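Local coordinates for protein 6-phosphogluconolactonase (PDB 1VL1) that hydrolyses 6-phosphogluconolactone to 6-phosphogluconate, the second step of the oxidative stage of the pentose phosphate pathway, at residues I74-S79 against E98-R103; L118-A123 against P178-T183; A141-G144 against H150-S153; L157-G160 against V166-T169; V193-R198 against L215-V220. All blocks are in the same frame, centred on the assembly; numbering follows the deposited sequence.

Contact 1. Residues I74-S79 against E98-R103; sequences IHFFLS and EVLFSR
Phe-76 and Phe-101 meet where strand 74-82 is covered by helix 92-101, the first two elements of a beta-alpha-beta unit. The contact is wholly apolar and buried. The far end of the Phe-101 ring touches two strand side chains, Phe-76 and Leu-78. Phe-101 CE1 lies 3.8 Å from Phe-76 CB. The Phe-101 ring gets there because its CG stands anti to its carbonyl carbon (chi1 -55°), beside the backbone N. Leu-78 meets the same ring at its edge, near the ring plane, with Leu-78 CD1 4.0 Å from Phe-101 CZ. Leu-100 adds a third touch: Leu-100 CD2 lies over one face of the Phe-76 ring, offset toward the rim, 4.3 Å from Phe-76 CE1. Leucine in place of Phe-101 would probably leave Leu-78 CD1 without its ring edge and open a gap beside Phe-76 CB. Leu-51 of strand 47-51 touches both Phe-76 and Leu-100, which ties the neighbouring strand into the same layer. A helix laid on a parallel strand by large apolar side chains is typical of the Rossmann-like alpha/beta fold.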
# COMPACT_ATOMS: atom_id res chain seq x y z
N ILE A 74 -0.91 12.97 -9.76
CA ILE A 74 -0.98 11.85 -8.83
C ILE A 74 0.40 11.42 -8.39
O ILE A 74 1.24 11.12 -9.22
CB ILE A 74 -1.75 10.65 -9.41
CG1 ILE A 74 -3.14 11.10 -9.89
CG2 ILE A 74 -1.84 9.55 -8.36
CD1 ILE A 74 -3.83 10.11 -10.82
N HIS A 75 0.63 11.44 -7.08
CA HIS A 75 1.94 11.01 -6.49
C HIS A 75 1.82 9.68 -5.81
O HIS A 75 0.88 9.46 -5.02
CB HIS A 75 2.43 12.07 -5.51
CG HIS A 75 2.70 13.38 -6.16
ND1 HIS A 75 3.97 13.88 -6.32
CD2 HIS A 75 1.86 14.26 -6.74
CE1 HIS A 75 3.89 15.02 -6.99
NE2 HIS A 75 2.62 15.27 -7.25
N PHE A 76 2.77 8.77 -6.08
CA PHE A 76 2.67 7.41 -5.58
C PHE A 76 3.84 7.09 -4.62
O PHE A 76 4.94 7.52 -4.86
CB PHE A 76 2.70 6.38 -6.76
CG PHE A 76 1.43 6.38 -7.61
CD1 PHE A 76 0.28 5.80 -7.14
CD2 PHE A 76 1.40 7.00 -8.83
CE1 PHE A 76 -0.88 5.78 -7.89
CE2 PHE A 76 0.21 6.98 -9.59
CZ PHE A 76 -0.89 6.38 -9.10
N PHE A 77 3.54 6.30 -3.59
CA PHE A 77 4.51 5.89 -2.59
C PHE A 77 4.38 4.42 -2.33
O PHE A 77 3.26 3.94 -2.17
CB PHE A 77 4.25 6.64 -1.27
CG PHE A 77 4.22 8.13 -1.42
CD1 PHE A 77 3.08 8.77 -1.88
CD2 PHE A 77 5.30 8.87 -1.09
CE1 PHE A 77 3.07 10.12 -2.08
CE2 PHE A 77 5.30 10.26 -1.27
CZ PHE A 77 4.18 10.87 -1.74
N LEU A 78 5.46 3.66 -2.28
CA LEU A 78 5.34 2.27 -1.80
C LEU A 78 5.04 2.18 -0.31
O LEU A 78 5.62 2.94 0.47
CB LEU A 78 6.64 1.55 -2.05
CG LEU A 78 6.72 0.91 -3.41
CD1 LEU A 78 6.31 1.74 -4.59
CD2 LEU A 78 8.09 0.39 -3.56
N SER A 79 4.25 1.20 0.11
CA SER A 79 3.96 1.01 1.53
C SER A 79 5.18 0.36 2.21
O SER A 79 5.34 0.48 3.41
CB SER A 79 2.76 0.08 1.73
OG SER A 79 2.93 -1.14 1.05
N GLU A 98 6.49 -2.56 -13.35
CA GLU A 98 6.07 -3.37 -14.50
C GLU A 98 4.60 -3.15 -14.88
O GLU A 98 4.26 -3.11 -16.06
CB GLU A 98 6.37 -4.85 -14.23
CG GLU A 98 7.79 -5.22 -14.66
CD GLU A 98 8.29 -6.58 -14.20
OE1 GLU A 98 7.53 -7.34 -13.54
OE2 GLU A 98 9.47 -6.82 -14.50
N VAL A 99 3.72 -3.10 -13.88
CA VAL A 99 2.27 -3.00 -14.12
C VAL A 99 1.75 -1.58 -14.19
O VAL A 99 0.71 -1.32 -14.84
CB VAL A 99 1.46 -3.82 -13.08
CG1 VAL A 99 1.80 -5.32 -13.22
CG2 VAL A 99 1.61 -3.30 -11.70
N LEU A 100 2.45 -0.63 -13.57
CA LEU A 100 1.92 0.72 -13.46
C LEU A 100 2.90 1.80 -13.83
O LEU A 100 2.63 2.55 -14.73
CB LEU A 100 1.43 0.95 -12.04
CG LEU A 100 0.91 2.33 -11.65
CD1 LEU A 100 -0.33 2.66 -12.47
CD2 LEU A 100 0.55 2.40 -10.14
N PHE A 101 4.03 1.90 -13.13
CA PHE A 101 4.89 3.08 -13.30
C PHE A 101 5.49 3.20 -14.68
O PHE A 101 5.81 4.29 -15.12
CB PHE A 101 6.02 3.16 -12.25
CG PHE A 101 5.59 3.11 -10.82
CD1 PHE A 101 4.42 3.71 -10.34
CD2 PHE A 101 6.44 2.48 -9.88
CE1 PHE A 101 4.11 3.62 -8.99
CE2 PHE A 101 6.13 2.46 -8.57
CZ PHE A 101 4.97 3.01 -8.13
N SER A 102 5.69 2.07 -15.34
CA SER A 102 6.29 2.04 -16.69
C SER A 102 5.19 1.97 -17.76
O SER A 102 5.50 2.01 -18.97
CB SER A 102 7.21 0.82 -16.80
OG SER A 102 6.48 -0.42 -17.07
N ARG A 103 3.91 1.81 -17.34
CA ARG A 103 2.80 1.68 -18.27
C ARG A 103 1.95 2.94 -18.39
O ARG A 103 1.59 3.35 -19.51
CB ARG A 103 2.00 0.45 -17.97
CG ARG A 103 2.71 -0.83 -18.37
CD ARG A 103 1.96 -2.11 -18.00
NE ARG A 103 0.81 -2.35 -18.89
CZ ARG A 103 -0.47 -2.19 -18.56
NH1 ARG A 103 -0.83 -1.74 -17.38
NH2 ARG A 103 -1.42 -2.45 -19.47

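Contact 2. Residues L118-A123 against P178-T183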
# COMPACT_ATOMS: atom_id res chain seq x y z
N LEU A 118 21.20 1.79 -0.72
CA LEU A 118 21.76 2.37 0.52
C LEU A 118 21.72 1.39 1.69
O LEU A 118 20.86 0.50 1.72
CB LEU A 118 20.93 3.60 0.92
CG LEU A 118 20.92 4.80 -0.05
CD1 LEU A 118 19.96 5.86 0.50
CD2 LEU A 118 22.29 5.36 -0.38
N PRO A 119 22.56 1.58 2.69
CA PRO A 119 22.43 0.78 3.91
C PRO A 119 21.01 0.95 4.46
O PRO A 119 20.39 1.97 4.28
CB PRO A 119 23.50 1.38 4.87
CG PRO A 119 24.46 2.07 3.95
CD PRO A 119 23.64 2.58 2.80
N ILE A 120 20.45 -0.10 5.04
CA ILE A 120 19.03 -0.11 5.27
C ILE A 120 18.52 1.07 6.10
O ILE A 120 17.45 1.63 5.80
CB ILE A 120 18.58 -1.47 5.90
CG1 ILE A 120 17.10 -1.68 5.71
CG2 ILE A 120 19.13 -1.61 7.34
CD1 ILE A 120 16.53 -3.06 6.08
N GLU A 121 19.28 1.47 7.12
CA GLU A 121 18.84 2.63 7.92
C GLU A 121 18.79 3.89 7.08
O GLU A 121 17.86 4.72 7.19
CB GLU A 121 19.72 2.83 9.15
CG GLU A 121 19.51 4.18 9.85
CD GLU A 121 20.18 4.24 11.20
OE1 GLU A 121 19.63 3.63 12.15
OE2 GLU A 121 21.23 4.90 11.30
N LYS A 122 19.77 4.03 6.21
CA LYS A 122 19.86 5.23 5.36
C LYS A 122 18.71 5.20 4.33
O LYS A 122 18.15 6.26 3.96
CB LYS A 122 21.19 5.29 4.64
CG LYS A 122 22.34 5.33 5.57
CD LYS A 122 22.39 6.59 6.36
CE LYS A 122 23.69 6.60 7.12
NZ LYS A 122 23.92 7.76 8.04
N ALA A 123 18.41 4.01 3.80
CA ALA A 123 17.27 3.87 2.90
C ALA A 123 15.98 4.32 3.58
O ALA A 123 15.16 5.05 3.00
CB ALA A 123 17.16 2.41 2.45
N PRO A 178 15.19 -8.73 5.18
CA PRO A 178 14.89 -7.50 5.88
C PRO A 178 13.99 -6.64 5.02
O PRO A 178 13.99 -6.76 3.80
CB PRO A 178 16.25 -6.85 6.06
CG PRO A 178 17.18 -7.91 5.97
CD PRO A 178 16.63 -8.89 4.94
N ARG A 179 13.17 -5.85 5.68
CA ARG A 179 12.18 -5.01 5.00
C ARG A 179 12.27 -3.56 5.50
O ARG A 179 12.63 -3.30 6.68
CB ARG A 179 10.72 -5.45 5.22
CG ARG A 179 10.38 -6.92 5.26
CD ARG A 179 10.61 -7.54 3.98
NE ARG A 179 10.12 -8.94 3.85
CZ ARG A 179 8.93 -9.29 3.36
NH1 ARG A 179 7.97 -8.38 3.13
NH2 ARG A 179 8.69 -10.57 3.12
N VAL A 180 11.90 -2.63 4.62
CA VAL A 180 11.70 -1.23 4.95
C VAL A 180 10.19 -1.01 4.85
O VAL A 180 9.58 -1.45 3.89
CB VAL A 180 12.46 -0.34 3.98
CG1 VAL A 180 12.02 1.13 4.16
CG2 VAL A 180 13.93 -0.57 4.15
N THR A 181 9.59 -0.42 5.88
CA THR A 181 8.15 -0.27 5.86
C THR A 181 7.68 1.02 6.44
O THR A 181 8.26 1.55 7.38
CB THR A 181 7.49 -1.48 6.63
OG1 THR A 181 6.05 -1.47 6.45
CG2 THR A 181 7.77 -1.41 8.08
N LEU A 182 6.57 1.55 5.88
CA LEU A 182 5.84 2.54 6.60
C LEU A 182 5.31 1.91 7.86
O LEU A 182 5.07 0.70 7.90
CB LEU A 182 4.63 3.02 5.80
CG LEU A 182 4.93 3.81 4.55
CD1 LEU A 182 3.63 4.42 3.91
CD2 LEU A 182 5.88 4.85 4.71
N THR A 183 5.14 2.76 8.89
CA THR A 183 4.63 2.34 10.23
C THR A 183 3.14 2.58 10.32
O THR A 183 2.51 3.16 9.43
CB THR A 183 5.31 3.21 11.29
OG1 THR A 183 5.03 4.59 11.01
CG2 THR A 183 6.82 3.07 11.30
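Ile-120, in the first turn of helix 120-134, packs on Pro-178 and Val-180 of segment 178-183, mainly through apolar side chains and with no hydrogen bond across. Its side chain is extended, with CG1 anti to the backbone N (chi1 -160°) and CD1 carried outward beyond it (chi2 171°). Two of its atoms do the touching. Ile-120 CG1 lies 3.7 Å from Val-180 CG2, the two side chains sliding past each other in opposite directions. Ile-120 CD1 goes further and ends 3.8 Å from Pro-178 CB, where the isoleucine crosses the proline at about a right angle. The same Ile-120 CD1 is 4.0 Å from Arg-179 O, a van der Waals approach to the backbone. Ala-123, one turn on, also faces the strand, but at a greater distance.

Hydrogen bonds form within each segment or to residues outside the two. Ala-123 N bonds to Pro-119 O at 2.9 Å, and Pro-119 holds the N-cap position of the helix. On the strand, Thr-181 OG1 donates to Leu-182 O at 2.8 Å. Arg-179 leaves the strand on the side away from the helix, and its NH1 hydrogen-bonds Ser-153 OG. The Arg-179 side chain lies near a bound citrate, probably from the crystallisation liquor.

The helix thus covers one side of the strand, and Phe-168 and Tyr-83 also touch Ile-120. Val-180 has Cys-124 of the helix and Val-166 as further neighbours. Strand 179-182 itself runs between strands 74-82 and 166-168, antiparallel to both.

Contact 3. Residues A141-G144 against H150-S153; sequences AILG and HVAS
Val-151 packs against Leu-143 and Gly-144 with one of its two methyls, and the path of its side chain explains the choice. From CB, CG1 enters the space between the backbone N and the carbonyl carbon (chi1 62°). CG2 is thereby set anti to the N and directed at segment 141-144. There Val-151 CG2 meets two atoms: Leu-143 CD1 at 3.9 Å and the carbonyl oxygen Gly-144 O at 3.8 Å. The leucine side chain arrives at a slant. Phe-195, Val-220 and Pro-216 also touch Val-151, so the valine sits in a largely apolar setting.

Segment 141-144 ends a central parallel strand of the Rossmann-like sheet, and 150-153 lies in the loop that follows it. In this alpha/beta arrangement, loops at the C-terminal ends of the parallel strands commonly line the ligand pocket. His-150 fits that pattern here: its NE2 bonds to the bound citrate, and its ND1 bonds to Asp-148. The His-150 ring also stacks on Phe-155.

No direct hydrogen bond joins the segments. A water bridges them instead. The water donates to Gly-144 O at 2.8 Å and accepts from Ala-152 N, also at 2.8 Å. This links Gly-144 to the loop backbone beside the valine methyl. On the next residue, Ser-153 OG bonds to Asp-80, and Ser-153 N bonds to Thr-181 OG1.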
# COMPACT_ATOMS: atom_id res chain seq x y z
N ALA A 141 -4.60 4.85 0.61
CA ALA A 141 -3.65 3.79 0.74
C ALA A 141 -4.33 2.52 0.20
O ALA A 141 -5.43 2.22 0.58
CB ALA A 141 -3.21 3.59 2.17
N ILE A 142 -3.69 1.87 -0.74
CA ILE A 142 -4.17 0.61 -1.34
C ILE A 142 -3.26 -0.50 -0.85
O ILE A 142 -2.07 -0.65 -1.27
CB ILE A 142 -4.21 0.68 -2.91
CG1 ILE A 142 -5.00 1.89 -3.38
CG2 ILE A 142 -4.80 -0.60 -3.49
CD1 ILE A 142 -4.90 2.21 -4.85
N LEU A 143 -3.80 -1.30 0.06
CA LEU A 143 -3.01 -2.24 0.81
C LEU A 143 -3.49 -3.64 0.63
O LEU A 143 -4.70 -3.85 0.33
CB LEU A 143 -3.09 -1.88 2.29
CG LEU A 143 -2.58 -0.49 2.65
CD1 LEU A 143 -2.76 -0.23 4.17
CD2 LEU A 143 -1.12 -0.31 2.21
N GLY A 144 -2.56 -4.59 0.70
CA GLY A 144 -2.88 -6.02 0.87
C GLY A 144 -2.79 -6.47 2.31
O GLY A 144 -2.45 -5.69 3.20
N HIS A 150 -0.50 -9.78 8.31
CA HIS A 150 0.45 -8.71 8.20
C HIS A 150 0.00 -7.67 7.15
O HIS A 150 -0.81 -7.95 6.26
CB HIS A 150 1.88 -9.27 7.93
CG HIS A 150 2.23 -9.42 6.49
ND1 HIS A 150 2.10 -10.61 5.81
CD2 HIS A 150 2.74 -8.53 5.61
CE1 HIS A 150 2.51 -10.45 4.56
NE2 HIS A 150 2.92 -9.20 4.41
N VAL A 151 0.46 -6.44 7.30
CA VAL A 151 0.16 -5.35 6.38
C VAL A 151 1.44 -4.60 6.06
O VAL A 151 2.33 -4.52 6.90
CB VAL A 151 -0.88 -4.45 7.04
CG1 VAL A 151 -0.35 -3.83 8.33
CG2 VAL A 151 -1.41 -3.41 6.07
N ALA A 152 1.59 -4.13 4.82
CA ALA A 152 2.82 -3.51 4.41
C ALA A 152 3.94 -4.55 4.67
O ALA A 152 3.74 -5.71 4.30
CB ALA A 152 3.05 -2.13 5.07
N SER A 153 5.02 -4.18 5.33
CA SER A 153 5.98 -5.17 5.87
C SER A 153 6.00 -5.08 7.40
O SER A 153 7.06 -5.24 8.05
CB SER A 153 7.37 -5.03 5.26
OG SER A 153 7.52 -5.67 3.99
O HOH W 1 -0.08 -4.37 2.61

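Contact 4. Residues L157-G160 against V166-T169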
# COMPACT_ATOMS: atom_id res chain seq x y z
N LEU A 157 3.98 -6.07 16.06
CA LEU A 157 3.42 -4.80 16.50
C LEU A 157 4.49 -3.75 16.83
O LEU A 157 4.28 -2.56 16.56
CB LEU A 157 2.42 -4.99 17.66
CG LEU A 157 1.29 -5.98 17.36
CD1 LEU A 157 0.34 -5.96 18.53
CD2 LEU A 157 0.57 -5.66 16.08
N GLU A 158 5.62 -4.17 17.36
CA GLU A 158 6.69 -3.24 17.69
C GLU A 158 7.05 -2.45 16.45
O GLU A 158 7.31 -1.25 16.54
CB GLU A 158 7.95 -3.98 18.19
CG GLU A 158 9.11 -3.05 18.55
CD GLU A 158 10.34 -3.76 18.98
OE1 GLU A 158 10.32 -4.98 19.10
OE2 GLU A 158 11.32 -3.05 19.26
N THR A 159 7.19 -3.16 15.32
CA THR A 159 7.51 -2.49 14.03
C THR A 159 6.46 -1.45 13.69
O THR A 159 6.75 -0.32 13.30
CB THR A 159 7.54 -3.54 12.90
OG1 THR A 159 8.58 -4.46 13.11
CG2 THR A 159 7.95 -2.90 11.56
N GLY A 160 5.20 -1.85 13.78
CA GLY A 160 4.15 -0.93 13.40
C GLY A 160 4.06 0.25 14.34
O GLY A 160 3.68 1.33 13.91
N VAL A 166 8.89 5.72 8.81
CA VAL A 166 9.46 4.62 8.08
C VAL A 166 10.43 3.92 9.00
O VAL A 166 11.22 4.61 9.70
CB VAL A 166 10.24 5.10 6.84
CG1 VAL A 166 10.65 3.91 6.00
CG2 VAL A 166 9.35 6.03 6.01
N THR A 167 10.35 2.61 9.07
CA THR A 167 11.29 1.83 9.85
C THR A 167 11.78 0.61 9.07
O THR A 167 11.42 0.42 7.91
CB THR A 167 10.68 1.43 11.21
OG1 THR A 167 11.73 0.89 12.05
CG2 THR A 167 9.66 0.35 11.06
N PHE A 168 12.58 -0.23 9.69
CA PHE A 168 13.05 -1.45 9.02
C PHE A 168 12.96 -2.66 9.97
O PHE A 168 12.82 -2.49 11.19
CB PHE A 168 14.45 -1.26 8.42
CG PHE A 168 15.55 -1.09 9.43
CD1 PHE A 168 16.22 -2.19 9.92
CD2 PHE A 168 15.95 0.18 9.84
CE1 PHE A 168 17.28 -2.03 10.85
CE2 PHE A 168 16.98 0.37 10.73
CZ PHE A 168 17.65 -0.75 11.24
N THR A 169 13.02 -3.87 9.42
CA THR A 169 12.79 -5.11 10.19
C THR A 169 14.03 -5.98 10.09
O THR A 169 14.87 -5.78 9.22
CB THR A 169 11.55 -5.90 9.65
OG1 THR A 169 11.85 -6.44 8.35
CG2 THR A 169 10.30 -5.02 9.45
O HOH W 2 11.01 -3.08 13.36
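Thr-159 sets its methyl against the methyls of Thr-167 and Thr-169. Thr-159 CG2 lies 3.7 Å from Thr-167 CG2 and 3.8 Å from Thr-169 CG2. The Thr-167 side chain is met obliquely, that of Thr-169 nearly crosswise. Thr-167 CG2 also comes within 3.7 Å of Thr-159 O, so it lies against the helix backbone as well as the methyl.

The Thr-159 torsion sets this up. In Thr-159 the methyl is anti to the backbone N, which leaves OG1 anti to the carbonyl carbon (chi1 -65°). Thr-159 OG1 is 2.8 Å from a water oxygen. That water in turn donates to Phe-168 O at 2.9 Å. It is a polar bridge next to the methyl cluster, and no direct hydrogen bond crosses between the segments.

The contact joins the short helix 157-160 to an edge strand of the mixed sheet. Strand 166-168 pairs antiparallel with strand 179-182, beyond the parallel strands of the Rossmann-like core.

Further out, the strand backbone is fixed by its neighbour: Thr-167 bonds with Thr-181, and Thr-169 with Arg-179. The side chain of Thr-181 touches both Thr-159 and Thr-167. At the helix end, Gly-160 is held by a backbone bond to Phe-184. Phe-168 points away from helix 157-160 and packs instead on Cys-124 of helix 120-134.

Contact 5. Residues V193-R198 against L215-V220; sequences VLFLIR and LPAYFV
Phe-195 rests the far end of its ring against the 3-10 turn 216-219 and Val-220 just after it, and this is the close part of the contact. Two backbone oxygens approach the ring. Val-220 O lies at its edge, near the ring plane, 3.7 Å from Phe-195 CE2. Ala-217 O comes at a slant, 3.8 Å from Phe-195 CZ. Side-chain carbons complete the fit, with Ala-217 CB 4.0 Å from Phe-195 CE1 and Val-220 CB 4.0 Å from Phe-195 CZ. A first torsion of -76° swings the ring to the backbone N side and out toward the turn. Trp-228 stacks with it. A serine in place of Phe-195 would probably leave a gap beside Ala-217 and Val-220, and Trp-228 without its stacking partner.

Strand 192-198 is a parallel strand of the Rossmann-like sheet, between strands 140-143 and 225-231. The turn lies in the connection from helix 200-210 to strand 225-231.

Packing is lighter at Val-193, where Val-193 CG1 reaches Val-220 CG1 at 4.1 Å. The outer side of the turn is more open to solvent. Tyr-218 and Phe-219 point away from the strand and are partly exposed. There Tyr-218 OH bonds to Asp-212, and its ring makes a cation-pi contact with Arg-221.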
# COMPACT_ATOMS: atom_id res chain seq x y z
N VAL A 193 -8.26 4.10 3.58
CA VAL A 193 -7.46 2.94 3.51
C VAL A 193 -8.32 1.84 2.87
O VAL A 193 -9.46 1.60 3.31
CB VAL A 193 -7.01 2.47 4.90
CG1 VAL A 193 -6.39 1.14 4.82
CG2 VAL A 193 -6.00 3.44 5.49
N LEU A 194 -7.79 1.27 1.79
CA LEU A 194 -8.44 0.17 1.08
C LEU A 194 -7.61 -1.07 1.26
O LEU A 194 -6.42 -1.08 0.95
CB LEU A 194 -8.51 0.47 -0.42
CG LEU A 194 -9.08 1.84 -0.82
CD1 LEU A 194 -9.31 1.92 -2.37
CD2 LEU A 194 -10.33 2.15 -0.11
N PHE A 195 -8.22 -2.17 1.71
CA PHE A 195 -7.54 -3.46 1.76
C PHE A 195 -8.09 -4.34 0.63
O PHE A 195 -9.29 -4.41 0.45
CB PHE A 195 -7.83 -4.20 3.09
CG PHE A 195 -7.07 -3.63 4.26
CD1 PHE A 195 -5.77 -4.08 4.53
CD2 PHE A 195 -7.66 -2.72 5.12
CE1 PHE A 195 -5.06 -3.58 5.59
CE2 PHE A 195 -6.93 -2.24 6.21
CZ PHE A 195 -5.69 -2.64 6.43
N LEU A 196 -7.21 -5.05 -0.07
CA LEU A 196 -7.60 -5.92 -1.18
C LEU A 196 -7.17 -7.32 -0.83
O LEU A 196 -5.97 -7.58 -0.76
CB LEU A 196 -6.86 -5.47 -2.44
CG LEU A 196 -7.36 -4.30 -3.24
CD1 LEU A 196 -7.91 -3.21 -2.47
CD2 LEU A 196 -6.33 -3.89 -4.27
N ILE A 197 -8.14 -8.19 -0.55
CA ILE A 197 -7.87 -9.54 -0.09
C ILE A 197 -8.75 -10.52 -0.83
O ILE A 197 -9.88 -10.17 -1.22
CB ILE A 197 -8.02 -9.72 1.43
CG1 ILE A 197 -9.45 -9.40 1.94
CG2 ILE A 197 -6.97 -8.90 2.18
CD1 ILE A 197 -9.67 -10.07 3.27
N ARG A 198 -8.27 -11.75 -0.98
CA ARG A 198 -9.04 -12.79 -1.62
C ARG A 198 -8.78 -14.13 -0.96
O ARG A 198 -7.63 -14.42 -0.55
CB ARG A 198 -8.71 -12.90 -3.11
CG ARG A 198 -9.01 -11.64 -3.92
CD ARG A 198 -8.56 -11.74 -5.34
NE ARG A 198 -9.52 -12.43 -6.17
CZ ARG A 198 -9.57 -12.33 -7.51
NH1 ARG A 198 -8.71 -11.57 -8.18
NH2 ARG A 198 -10.48 -12.99 -8.17
N LEU A 215 -4.00 -8.51 15.05
CA LEU A 215 -3.12 -8.72 13.89
C LEU A 215 -2.69 -7.35 13.39
O LEU A 215 -3.41 -6.37 13.63
CB LEU A 215 -3.89 -9.43 12.76
CG LEU A 215 -4.54 -10.74 13.09
CD1 LEU A 215 -5.34 -11.30 11.90
CD2 LEU A 215 -3.56 -11.73 13.56
N PRO A 216 -1.54 -7.25 12.73
CA PRO A 216 -1.09 -5.92 12.26
C PRO A 216 -2.18 -5.12 11.51
O PRO A 216 -2.31 -3.91 11.74
CB PRO A 216 0.10 -6.24 11.37
CG PRO A 216 0.72 -7.43 12.12
CD PRO A 216 -0.49 -8.28 12.46
N ALA A 217 -2.88 -5.77 10.59
CA ALA A 217 -3.90 -5.10 9.81
C ALA A 217 -4.98 -4.48 10.64
O ALA A 217 -5.69 -3.55 10.17
CB ALA A 217 -4.46 -5.99 8.78
N TYR A 218 -5.23 -5.03 11.82
CA TYR A 218 -6.25 -4.48 12.75
C TYR A 218 -5.98 -3.02 13.07
O TYR A 218 -6.92 -2.28 13.28
CB TYR A 218 -6.25 -5.24 14.08
CG TYR A 218 -7.20 -4.73 15.11
CD1 TYR A 218 -8.56 -4.98 15.02
CD2 TYR A 218 -6.72 -3.99 16.21
CE1 TYR A 218 -9.43 -4.51 16.00
CE2 TYR A 218 -7.55 -3.58 17.20
CZ TYR A 218 -8.92 -3.79 17.07
OH TYR A 218 -9.79 -3.38 18.05
N PHE A 219 -4.72 -2.60 13.04
CA PHE A 219 -4.37 -1.23 13.52
C PHE A 219 -4.30 -0.18 12.46
O PHE A 219 -4.06 0.99 12.79
CB PHE A 219 -3.06 -1.26 14.31
CG PHE A 219 -3.13 -2.12 15.54
CD1 PHE A 219 -3.72 -1.66 16.71
CD2 PHE A 219 -2.67 -3.41 15.50
CE1 PHE A 219 -3.84 -2.46 17.81
CE2 PHE A 219 -2.79 -4.23 16.63
CZ PHE A 219 -3.35 -3.74 17.79
N VAL A 220 -4.54 -0.55 11.20
CA VAL A 220 -4.41 0.39 10.09
C VAL A 220 -5.82 0.80 9.67
O VAL A 220 -6.64 -0.03 9.22
CB VAL A 220 -3.62 -0.17 8.88
CG1 VAL A 220 -3.54 0.86 7.80
CG2 VAL A 220 -2.25 -0.50 9.27

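All five contacts reach one mixed sheet. Along the chain contact 1 comes first and contact 5 last; contacts 3 and 4 both fall between the two segments of contact 2. Contacts 3 and 5 are close, with centres about 6 Å apart, and sit on the paired strands 140-143 and 192-198. Contacts 2 and 4, with centres about 10 Å apart, share the antiparallel strands 166-168 and 179-182. Contact 1 joins contact 2 through strand 74-82, which pairs with 179-182. The centres of contacts 1 and 4 lie about 23 Å apart. Polar bonds between segments 150-153 and 178-183 join contacts 3 and 2, and citrate lies near both, consistent with a ligand pocket between them.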